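Local atomic coordinates of extracellular sialidase/neuraminidase, putative (Aspergillus fumigatus, PDB entry 2XZI), a protein that hydrolyses terminal sialic acid linkages as an exo-sialidase, and is a KDNase that probably prefers the deaminated sugar KDN. Residues Pro16-Ala21 with His36-Pro41; Gly204-Gly209 with Ser219-Ser224; Met305-Ser310 with Leu377-Asn382. All blocks are in the same frame, centred on the assembly; numbering follows the deposited sequence.

The three contacts belong to the six-bladed beta-propeller of the sialidase fold and follow one another along the chain without overlap. Contact 1 sets the end of the N-terminal strand 12-18, an outer strand of the sheet it shares with 334-343, 349-356 and 368-375, against the innermost strand of the next blade, 37-45. Contact 2 is the outer hairpin of another blade, across the centre of the chain, its centre about 30 Å from that of contact 1. Contact 3 lays the C-terminal helix 377-381 on strand 305-310, its centre about 25 Å from that of contact 1 and about 31 Å from that of contact 2. Contacts 1 and 3 thus involve the two chain ends, and contact 1 reaches the central sugar pocket.

Contact 1 (Pro16-Ala21 with His36-Pro41); sequences PLFRSA and HSFRIP. With KDM (deamino-alpha-neuraminic acid), chain C.
Phe38 is the side chain most buried here, and Phe18 supplies its apolar partner. CB of Phe18 makes an off-centre CH-pi contact with the Phe38 ring, 4.1 Å from its centroid and 3.7 Å from CG of Phe38. The two rings themselves meet obliquely, centroids 5.7 Å apart and planes at 47°. Phe38 holds its CG anti to the carbonyl carbon (chi1 -64°), which swings the ring against the backbone of 18-20, and its edge meets a carbonyl, with CE2 of Phe38 3.2 Å from O of Arg19.

His36 takes part through its backbone. O of His36 accepts the N-H of Ala21 at 3.2 Å, a nearly straight bond (164°) whose donor stands above the carbonyl plane. CB of Ser20 packs against the same oxygen. The side chain of His36 leaves the backbone away from 16-21; its ND1 shares a hydrogen bond with OG of Ser37 and its NE2 bonds to Asn365.

Arg39 points from the other side of the strand into the sialidase pocket, where NH1 and NH2 of Arg39 both bond to carboxylate O1A of the bound KDN, at 3.1 and 2.9 Å respectively. Its NE forms a salt bridge with Glu354, a second-shell carboxylate that probably helps to orient the guanidinium. Classic bulges at Leu17-Phe18, facing Ile370, and at His36-Ser37, facing Arg58, tie the contact to strands 368-375 and 51-58, at the seam between two propeller blades.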
loop_
_atom_site.group_PDB
_atom_site.type_symbol
_atom_site.label_atom_id
_atom_site.label_comp_id
_atom_site.label_asym_id
_atom_site.label_seq_id
_atom_site.Cartn_x
_atom_site.Cartn_y
_atom_site.Cartn_z
ATOM N N PRO A 16 -5.825 -16.146 -1.514
ATOM C CA PRO A 16 -4.728 -15.505 -2.271
ATOM C C PRO A 16 -5.254 -14.795 -3.522
ATOM O O PRO A 16 -6.101 -15.349 -4.256
ATOM C CB PRO A 16 -3.812 -16.674 -2.650
ATOM C CG PRO A 16 -4.255 -17.817 -1.755
ATOM C CD PRO A 16 -5.695 -17.615 -1.482
ATOM N N LEU A 17 -4.770 -13.569 -3.745
ATOM C CA LEU A 17 -5.161 -12.826 -4.937
ATOM C C LEU A 17 -4.018 -12.677 -5.941
ATOM O O LEU A 17 -4.251 -12.577 -7.159
ATOM C CB LEU A 17 -5.748 -11.455 -4.562
ATOM C CG LEU A 17 -6.291 -10.609 -5.712
ATOM C CD1 LEU A 17 -7.418 -11.368 -6.422
ATOM C CD2 LEU A 17 -6.766 -9.233 -5.228
ATOM N N PHE A 18 -2.789 -12.622 -5.443
ATOM C CA PHE A 18 -1.618 -12.601 -6.318
ATOM C C PHE A 18 -0.800 -13.830 -5.964
ATOM O O PHE A 18 -0.234 -13.925 -4.877
ATOM C CB PHE A 18 -0.812 -11.300 -6.146
ATOM C CG PHE A 18 -1.553 -10.061 -6.585
ATOM C CD1 PHE A 18 -2.399 -9.386 -5.711
ATOM C CD2 PHE A 18 -1.396 -9.556 -7.869
ATOM C CE1 PHE A 18 -3.067 -8.242 -6.111
ATOM C CE2 PHE A 18 -2.066 -8.407 -8.297
ATOM C CZ PHE A 18 -2.904 -7.735 -7.417
ATOM N N ARG A 19 -0.812 -14.795 -6.885
ATOM C CA ARG A 19 -0.295 -16.140 -6.673
ATOM C C ARG A 19 1.093 -16.258 -7.281
ATOM O O ARG A 19 1.257 -16.136 -8.494
ATOM C CB ARG A 19 -1.246 -17.152 -7.316
ATOM C CG ARG A 19 -2.651 -17.114 -6.701
ATOM C CD ARG A 19 -3.627 -18.068 -7.404
ATOM N NE ARG A 19 -3.284 -19.468 -7.134
ATOM C CZ ARG A 19 -3.723 -20.184 -6.100
ATOM N NH1 ARG A 19 -4.563 -19.653 -5.213
ATOM N NH2 ARG A 19 -3.310 -21.439 -5.944
ATOM N N SER A 20 2.072 -16.499 -6.417
ATOM C CA SER A 20 3.485 -16.587 -6.823
ATOM C C SER A 20 3.764 -17.804 -7.720
ATOM O O SER A 20 2.940 -18.726 -7.814
ATOM C CB SER A 20 4.389 -16.593 -5.581
ATOM O OG SER A 20 3.835 -17.393 -4.548
ATOM N N ALA A 21 4.928 -17.800 -8.365
ATOM C CA ALA A 21 5.260 -18.813 -9.384
ATOM C C ALA A 21 5.249 -20.272 -8.887
ATOM O O ALA A 21 5.106 -21.195 -9.692
ATOM C CB ALA A 21 6.595 -18.470 -10.063
ATOM N N HIS A 36 8.076 -14.476 -10.146
ATOM C CA HIS A 36 8.492 -15.240 -8.999
ATOM C C HIS A 36 7.640 -14.858 -7.788
ATOM O O HIS A 36 7.082 -15.725 -7.105
ATOM C CB HIS A 36 9.975 -14.954 -8.754
ATOM C CG HIS A 36 10.531 -15.659 -7.563
ATOM N ND1 HIS A 36 10.331 -15.219 -6.273
ATOM C CD2 HIS A 36 11.298 -16.771 -7.470
ATOM C CE1 HIS A 36 10.940 -16.037 -5.432
ATOM N NE2 HIS A 36 11.527 -16.993 -6.132
ATOM N N SER A 37 7.546 -13.551 -7.548
ATOM C CA SER A 37 6.914 -12.998 -6.354
ATOM C C SER A 37 6.062 -11.801 -6.652
ATOM O O SER A 37 6.271 -11.074 -7.629
ATOM C CB SER A 37 7.991 -12.582 -5.363
ATOM O OG SER A 37 8.586 -13.711 -4.750
ATOM N N PHE A 38 5.093 -11.600 -5.777
ATOM C CA PHE A 38 4.310 -10.377 -5.759
ATOM C C PHE A 38 4.468 -9.771 -4.390
ATOM O O PHE A 38 4.342 -10.462 -3.392
ATOM C CB PHE A 38 2.854 -10.672 -6.044
ATOM C CG PHE A 38 2.616 -11.237 -7.426
ATOM C CD1 PHE A 38 2.490 -10.388 -8.511
ATOM C CD2 PHE A 38 2.513 -12.609 -7.632
ATOM C CE1 PHE A 38 2.259 -10.875 -9.789
ATOM C CE2 PHE A 38 2.309 -13.107 -8.922
ATOM C CZ PHE A 38 2.162 -12.239 -9.991
ATOM N N ARG A 39 4.805 -8.483 -4.372
ATOM C CA ARG A 39 4.979 -7.727 -3.122
ATOM C C ARG A 39 4.411 -6.328 -3.280
ATOM O O ARG A 39 4.039 -5.922 -4.382
ATOM C CB ARG A 39 6.465 -7.641 -2.764
ATOM C CG ARG A 39 7.065 -8.922 -2.173
ATOM C CD ARG A 39 8.289 -8.628 -1.309
ATOM N NE ARG A 39 7.896 -7.758 -0.216
ATOM C CZ ARG A 39 8.697 -6.944 0.455
ATOM N NH1 ARG A 39 9.994 -6.890 0.202
ATOM N NH2 ARG A 39 8.165 -6.160 1.390
ATOM N N ILE A 40 4.324 -5.621 -2.157
ATOM C CA ILE A 40 4.024 -4.185 -2.159
ATOM C C ILE A 40 2.606 -3.872 -2.668
ATOM O O ILE A 40 2.437 -3.235 -3.709
ATOM C CB ILE A 40 5.109 -3.348 -2.919
ATOM C CG1 ILE A 40 6.541 -3.904 -2.741
ATOM C CG2 ILE A 40 5.054 -1.898 -2.478
ATOM C CD1 ILE A 40 7.030 -4.012 -1.323
ATOM N N PRO A 41 1.582 -4.331 -1.928
ATOM C CA PRO A 41 0.174 -4.160 -2.318
ATOM C C PRO A 41 -0.366 -2.734 -2.185
ATOM O O PRO A 41 0.081 -1.952 -1.337
ATOM C CB PRO A 41 -0.574 -5.065 -1.333
ATOM C CG PRO A 41 0.312 -5.052 -0.113
ATOM C CD PRO A 41 1.702 -5.134 -0.696
HETATM C C2 KDM C . 11.670 -3.199 1.716
HETATM C C1 KDM C . 11.190 -4.027 2.901
HETATM C C3 KDM C . 10.726 -3.378 0.512
HETATM C C4 KDM C . 10.704 -2.149 -0.443
HETATM C C5 KDM C . 11.862 -1.163 -0.247
HETATM C C6 KDM C . 11.892 -0.702 1.232
HETATM C C7 KDM C . 13.152 0.100 1.592
HETATM C C8 KDM C . 13.034 0.681 3.013
HETATM C C9 KDM C . 14.295 1.435 3.398
HETATM O O5 KDM C . 11.754 -0.042 -1.160
HETATM O O1A KDM C . 10.449 -5.014 2.679
HETATM O O1B KDM C . 11.603 -3.651 4.024
HETATM O O4 KDM C . 10.742 -2.639 -1.784
HETATM O O6 KDM C . 11.793 -1.819 2.179
HETATM O O7 KDM C . 14.289 -0.763 1.518
HETATM O O8 KDM C . 11.937 1.602 3.095
HETATM O O9 KDM C . 14.395 2.580 2.536
HETATM O O2 KDM C . 12.969 -3.721 1.410
#

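Contact 2 (Gly204-Gly209 with Ser219-Ser224); sequences GRNIIG and SVQRLS. With NO2 (nitrite ion), chain H.
Asn206 and Gln221 face each other as a hydrogen-bonded pair of the antiparallel hairpin formed by strands 205-210 and 217-222, and their side chains bond as well as their backbones. Running side by side, they join through ND2 of Asn206 and OE1 of Gln221, 2.8 Å apart and almost straight (167°). The acceptor lies in the Asn206 amide plane, although the two amides are turned 53° against each other. Gln221 can reach this far because CG is anti to the backbone N (chi1 176°) and the chain stays extended. The other end of each amide is also used: OD1 of Asn206 accepts from Arg242, and NE2 of Gln221 donates to O of Thr258.

Between the backbones, N of Asn206 bonds to O of Gln221 and N of Gln221 to O of Asn206, both at 2.9 Å. Ile208 and Ser219 form the next reciprocal pair, while N of Leu223 reaches O of Gly204 at 3.0 Å. A water donates to both O of Ile208 and OG of Ser219. OG of Ser219 in turn donates to O2 of a nitrite ion at 3.0 Å, an ion probably taken from the crystallisation liquor and also held by Arg210.

On the opposite face CD of Arg205 lies 3.8 Å from CG1 of Val220, while the guanidinium is paired with Asp183. Strand 217-222 is outermost in its four-stranded blade; Phe262 of strand 261-268 packs on the face with Asn206 and Gln221, and Leu153 of strand 152-158 on Arg205 and Ile207.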
loop_
_atom_site.group_PDB
_atom_site.type_symbol
_atom_site.label_atom_id
_atom_site.label_comp_id
_atom_site.label_asym_id
_atom_site.label_seq_id
_atom_site.Cartn_x
_atom_site.Cartn_y
_atom_site.Cartn_z
ATOM N N GLY A 204 9.750 11.806 3.279
ATOM C CA GLY A 204 10.072 13.167 3.744
ATOM C C GLY A 204 9.070 14.256 3.374
ATOM O O GLY A 204 9.360 15.440 3.565
ATOM N N ARG A 205 7.891 13.904 2.850
ATOM C CA ARG A 205 7.004 14.926 2.287
ATOM C C ARG A 205 5.636 14.359 1.981
ATOM O O ARG A 205 5.493 13.142 1.819
ATOM C CB ARG A 205 7.617 15.486 1.001
ATOM C CG ARG A 205 7.564 14.548 -0.212
ATOM C CD ARG A 205 8.697 14.903 -1.164
ATOM N NE ARG A 205 8.657 14.236 -2.470
ATOM C CZ ARG A 205 9.080 12.999 -2.740
ATOM N NH1 ARG A 205 9.514 12.188 -1.782
ATOM N NH2 ARG A 205 9.055 12.576 -4.001
ATOM N N ASN A 206 4.635 15.233 1.919
ATOM C CA ASN A 206 3.364 14.900 1.267
ATOM C C ASN A 206 3.323 15.561 -0.100
ATOM O O ASN A 206 3.867 16.654 -0.293
ATOM C CB ASN A 206 2.169 15.405 2.065
ATOM C CG ASN A 206 2.028 14.748 3.404
ATOM O OD1 ASN A 206 2.216 13.542 3.550
ATOM N ND2 ASN A 206 1.627 15.540 4.397
ATOM N N ILE A 207 2.678 14.897 -1.045
ATOM C CA ILE A 207 2.362 15.509 -2.333
ATOM C C ILE A 207 0.903 15.940 -2.253
ATOM O O ILE A 207 0.035 15.148 -1.902
ATOM C CB ILE A 207 2.598 14.512 -3.483
ATOM C CG1 ILE A 207 4.091 14.212 -3.594
ATOM C CG2 ILE A 207 2.100 15.079 -4.812
ATOM C CD1 ILE A 207 4.422 12.919 -4.301
ATOM N N ILE A 208 0.641 17.210 -2.537
ATOM C CA ILE A 208 -0.697 17.750 -2.404
ATOM C C ILE A 208 -1.267 18.066 -3.771
ATOM O O ILE A 208 -0.602 18.716 -4.596
ATOM C CB ILE A 208 -0.689 19.055 -1.575
ATOM C CG1 ILE A 208 0.209 18.927 -0.329
ATOM C CG2 ILE A 208 -2.119 19.505 -1.270
ATOM C CD1 ILE A 208 -0.199 17.840 0.694
ATOM N N GLY A 209 -2.493 17.598 -4.008
ATOM C CA GLY A 209 -3.192 17.894 -5.243
ATOM C C GLY A 209 -4.306 18.866 -4.966
ATOM O O GLY A 209 -5.120 18.647 -4.069
ATOM N N SER A 219 1.789 19.985 -5.620
ATOM C CA SER A 219 2.868 20.696 -4.931
ATOM C C SER A 219 3.417 19.808 -3.818
ATOM O O SER A 219 2.835 18.754 -3.509
ATOM C CB SER A 219 2.366 22.022 -4.374
ATOM O OG SER A 219 1.350 21.809 -3.434
ATOM N N VAL A 220 4.543 20.212 -3.240
ATOM C CA VAL A 220 5.192 19.424 -2.199
ATOM C C VAL A 220 5.098 20.115 -0.846
ATOM O O VAL A 220 5.441 21.301 -0.717
ATOM C CB VAL A 220 6.676 19.183 -2.522
ATOM C CG1 VAL A 220 7.359 18.436 -1.374
ATOM C CG2 VAL A 220 6.830 18.430 -3.831
ATOM N N GLN A 221 4.655 19.366 0.151
ATOM C CA GLN A 221 4.686 19.798 1.537
ATOM C C GLN A 221 5.815 19.046 2.237
ATOM O O GLN A 221 5.703 17.833 2.515
ATOM C CB GLN A 221 3.344 19.526 2.212
ATOM C CG GLN A 221 3.344 19.868 3.685
ATOM C CD GLN A 221 2.053 19.484 4.383
ATOM O OE1 GLN A 221 1.537 18.376 4.212
ATOM N NE2 GLN A 221 1.543 20.385 5.218
ATOM N N ARG A 222 6.926 19.729 2.482
ATOM C CA ARG A 222 8.064 19.079 3.139
ATOM C C ARG A 222 7.767 18.838 4.610
ATOM O O ARG A 222 7.134 19.662 5.270
ATOM C CB ARG A 222 9.349 19.905 3.003
ATOM C CG ARG A 222 9.826 20.151 1.571
ATOM C CD ARG A 222 10.274 18.866 0.868
ATOM N NE ARG A 222 11.556 18.331 1.342
ATOM C CZ ARG A 222 12.756 18.761 0.930
ATOM N NH1 ARG A 222 12.870 19.774 0.083
ATOM N NH2 ARG A 222 13.846 18.190 1.386
ATOM N N LEU A 223 8.215 17.689 5.102
ATOM C CA LEU A 223 7.996 17.288 6.486
ATOM C C LEU A 223 9.269 16.935 7.196
ATOM O O LEU A 223 9.947 15.979 6.807
ATOM C CB LEU A 223 7.101 16.054 6.567
ATOM C CG LEU A 223 5.740 16.126 5.904
ATOM C CD1 LEU A 223 5.146 14.708 5.787
ATOM C CD2 LEU A 223 4.823 17.076 6.655
ATOM N N SER A 224 9.496 17.615 8.318
ATOM C CA SER A 224 10.652 17.354 9.157
ATOM C C SER A 224 10.416 16.129 10.045
ATOM O O SER A 224 9.453 16.072 10.812
ATOM C CB SER A 224 10.971 18.599 9.993
ATOM O OG SER A 224 12.109 18.392 10.808
HETATM N N NO2 H . 1.681 22.722 0.712
HETATM O O1 NO2 H . 0.471 22.645 1.529
HETATM O O2 NO2 H . 1.323 22.936 -0.692
HETATM O O HOH W 1 -1.148 21.693 -4.741
#

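Contact 3 (Met305-Ser310 with Leu377-Asn382); sequences MRVRIS and LSWILN
Ile309 pushes its CD1 among three side chains of the helix 377-381, CD1 of Ile309 meeting CD2 of Leu381 at 3.8 Å, CG2 of Ile380 at 3.9 Å and CD2 of Leu377 at 4.0 Å. This is a helix packed across a strand of a beta-propeller blade: the short C-terminal helix lies over strand 305-310 at 103°, the axes 9.2 Å apart. No hydrogen bond crosses the interface, and the pairing is wholly apolar. Ile309 and Leu381 cross at about a right angle, CD1 of Ile309 meeting CD2 and CG of Leu381. Leu377 and Leu381 stand one helical turn apart, and Ile380 completes the surface that receives the methyl.

Two residues back along the strand, Val307 points to the same face and shares Ile380 with Ile309. CG1 of Val307 rests 3.8 Å from CG1 of Ile380, and CD1 of that isoleucine reaches both methyls of the valine. CG1 of Val307 also approaches the edge of the Trp379 indole near its plane, 4.1 Å from CZ3 of Trp379. Ile380 therefore bridges the two strand residues, CG2 touching Ile309, and CG1 and CD1 touching Val307.

Around this layer, Ile292 of strand 290-294 touches Val307 and Ile309, while Phe375 of strand 368-375 packs on Val307 and Ile380. Arg322 meets Trp379 in a cation-pi contact and bonds to its carbonyl. The helix closes with a side-chain bond: ND2 of Asn382, which also bonds to O of Lys6, donates to O of Ser378 at 2.9 Å, while N of Asn382 reaches that oxygen from the opposite face of its plane.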
loop_
_atom_site.group_PDB
_atom_site.type_symbol
_atom_site.label_atom_id
_atom_site.label_comp_id
_atom_site.label_asym_id
_atom_site.label_seq_id
_atom_site.Cartn_x
_atom_site.Cartn_y
_atom_site.Cartn_z
ATOM N N MET A 305 0.274 -9.701 12.138
ATOM C CA MET A 305 -0.670 -8.756 11.530
ATOM C C MET A 305 -1.890 -8.544 12.410
ATOM O O MET A 305 -2.528 -9.498 12.846
ATOM C CB MET A 305 -1.129 -9.235 10.145
ATOM C CG MET A 305 -0.028 -9.322 9.079
ATOM S SD MET A 305 1.028 -7.870 8.944
ATOM C CE MET A 305 -0.148 -6.615 8.371
ATOM N N ARG A 306 -2.212 -7.273 12.653
ATOM C CA ARG A 306 -3.282 -6.891 13.557
ATOM C C ARG A 306 -4.006 -5.699 12.981
ATOM O O ARG A 306 -3.371 -4.677 12.703
ATOM C CB ARG A 306 -2.667 -6.470 14.884
ATOM C CG ARG A 306 -3.674 -6.145 15.991
ATOM C CD ARG A 306 -3.853 -7.329 16.944
ATOM N NE ARG A 306 -2.627 -7.611 17.693
ATOM C CZ ARG A 306 -2.187 -6.899 18.734
ATOM N NH1 ARG A 306 -2.869 -5.845 19.189
ATOM N NH2 ARG A 306 -1.043 -7.242 19.318
ATOM N N VAL A 307 -5.317 -5.825 12.821
ATOM C CA VAL A 307 -6.146 -4.698 12.385
ATOM C C VAL A 307 -6.807 -4.080 13.618
ATOM O O VAL A 307 -7.268 -4.817 14.492
ATOM C CB VAL A 307 -7.172 -5.127 11.295
ATOM C CG1 VAL A 307 -8.234 -6.110 11.842
ATOM C CG2 VAL A 307 -7.811 -3.894 10.670
ATOM N N ARG A 308 -6.841 -2.747 13.687
ATOM C CA ARG A 308 -7.308 -2.023 14.865
ATOM C C ARG A 308 -8.233 -0.875 14.518
ATOM O O ARG A 308 -8.189 -0.348 13.390
ATOM C CB ARG A 308 -6.118 -1.395 15.582
ATOM C CG ARG A 308 -5.015 -2.366 16.000
ATOM C CD ARG A 308 -3.901 -1.515 16.543
ATOM N NE ARG A 308 -2.647 -2.198 16.818
ATOM C CZ ARG A 308 -2.224 -2.519 18.035
ATOM N NH1 ARG A 308 -2.997 -2.284 19.101
ATOM N NH2 ARG A 308 -1.022 -3.065 18.184
ATOM N N ILE A 309 -9.010 -0.443 15.520
ATOM C CA ILE A 309 -9.921 0.704 15.404
ATOM C C ILE A 309 -9.566 1.774 16.435
ATOM O O ILE A 309 -9.293 1.461 17.607
ATOM C CB ILE A 309 -11.401 0.297 15.582
ATOM C CG1 ILE A 309 -11.838 -0.744 14.528
ATOM C CG2 ILE A 309 -12.329 1.517 15.571
ATOM C CD1 ILE A 309 -13.069 -1.598 14.930
ATOM N N SER A 310 -9.557 3.035 16.003
ATOM C CA SER A 310 -9.538 4.143 16.966
ATOM C C SER A 310 -10.821 4.932 16.837
ATOM O O SER A 310 -11.252 5.223 15.718
ATOM C CB SER A 310 -8.359 5.083 16.732
ATOM O OG SER A 310 -8.407 6.167 17.674
ATOM N N LEU A 377 -16.588 -4.693 10.567
ATOM C CA LEU A 377 -16.229 -4.132 11.863
ATOM C C LEU A 377 -16.564 -5.118 12.970
ATOM O O LEU A 377 -15.793 -5.274 13.919
ATOM C CB LEU A 377 -16.946 -2.805 12.097
ATOM C CG LEU A 377 -16.525 -1.638 11.212
ATOM C CD1 LEU A 377 -17.505 -0.503 11.453
ATOM C CD2 LEU A 377 -15.077 -1.210 11.474
ATOM N N SER A 378 -17.709 -5.796 12.840
ATOM C CA SER A 378 -18.098 -6.806 13.818
ATOM C C SER A 378 -17.030 -7.875 14.002
ATOM O O SER A 378 -16.751 -8.282 15.112
ATOM C CB SER A 378 -19.379 -7.491 13.395
ATOM O OG SER A 378 -19.665 -8.514 14.320
ATOM N N TRP A 379 -16.422 -8.313 12.906
ATOM C CA TRP A 379 -15.361 -9.304 13.017
ATOM C C TRP A 379 -14.203 -8.779 13.875
ATOM O O TRP A 379 -13.708 -9.486 14.759
ATOM C CB TRP A 379 -14.877 -9.786 11.647
ATOM C CG TRP A 379 -13.843 -10.847 11.763
ATOM C CD1 TRP A 379 -14.056 -12.183 11.930
ATOM C CD2 TRP A 379 -12.425 -10.662 11.753
ATOM N NE1 TRP A 379 -12.858 -12.848 12.010
ATOM C CE2 TRP A 379 -11.836 -11.941 11.898
ATOM C CE3 TRP A 379 -11.587 -9.542 11.622
ATOM C CZ2 TRP A 379 -10.446 -12.132 11.924
ATOM C CZ3 TRP A 379 -10.205 -9.733 11.629
ATOM C CH2 TRP A 379 -9.649 -11.018 11.778
ATOM N N ILE A 380 -13.788 -7.536 13.655
ATOM C CA ILE A 380 -12.709 -6.969 14.459
ATOM C C ILE A 380 -13.112 -6.890 15.927
ATOM O O ILE A 380 -12.357 -7.305 16.811
ATOM C CB ILE A 380 -12.325 -5.553 13.999
ATOM C CG1 ILE A 380 -11.922 -5.546 12.518
ATOM C CG2 ILE A 380 -11.177 -5.008 14.854
ATOM C CD1 ILE A 380 -11.643 -4.133 11.929
ATOM N N LEU A 381 -14.298 -6.339 16.173
ATOM C CA LEU A 381 -14.791 -6.068 17.539
ATOM C C LEU A 381 -15.088 -7.307 18.376
ATOM O O LEU A 381 -15.037 -7.247 19.601
ATOM C CB LEU A 381 -16.022 -5.161 17.488
ATOM C CG LEU A 381 -15.732 -3.767 16.943
ATOM C CD1 LEU A 381 -17.052 -3.083 16.562
ATOM C CD2 LEU A 381 -14.918 -2.954 17.945
ATOM N N ASN A 382 -15.391 -8.420 17.718
ATOM C CA ASN A 382 -15.649 -9.679 18.406
ATOM C C ASN A 382 -14.395 -10.539 18.584
ATOM O O ASN A 382 -14.481 -11.713 18.959
ATOM C CB ASN A 382 -16.804 -10.408 17.716
ATOM C CG ASN A 382 -18.143 -9.769 18.055
ATOM O OD1 ASN A 382 -18.606 -9.851 19.195
ATOM N ND2 ASN A 382 -18.766 -9.110 17.077
#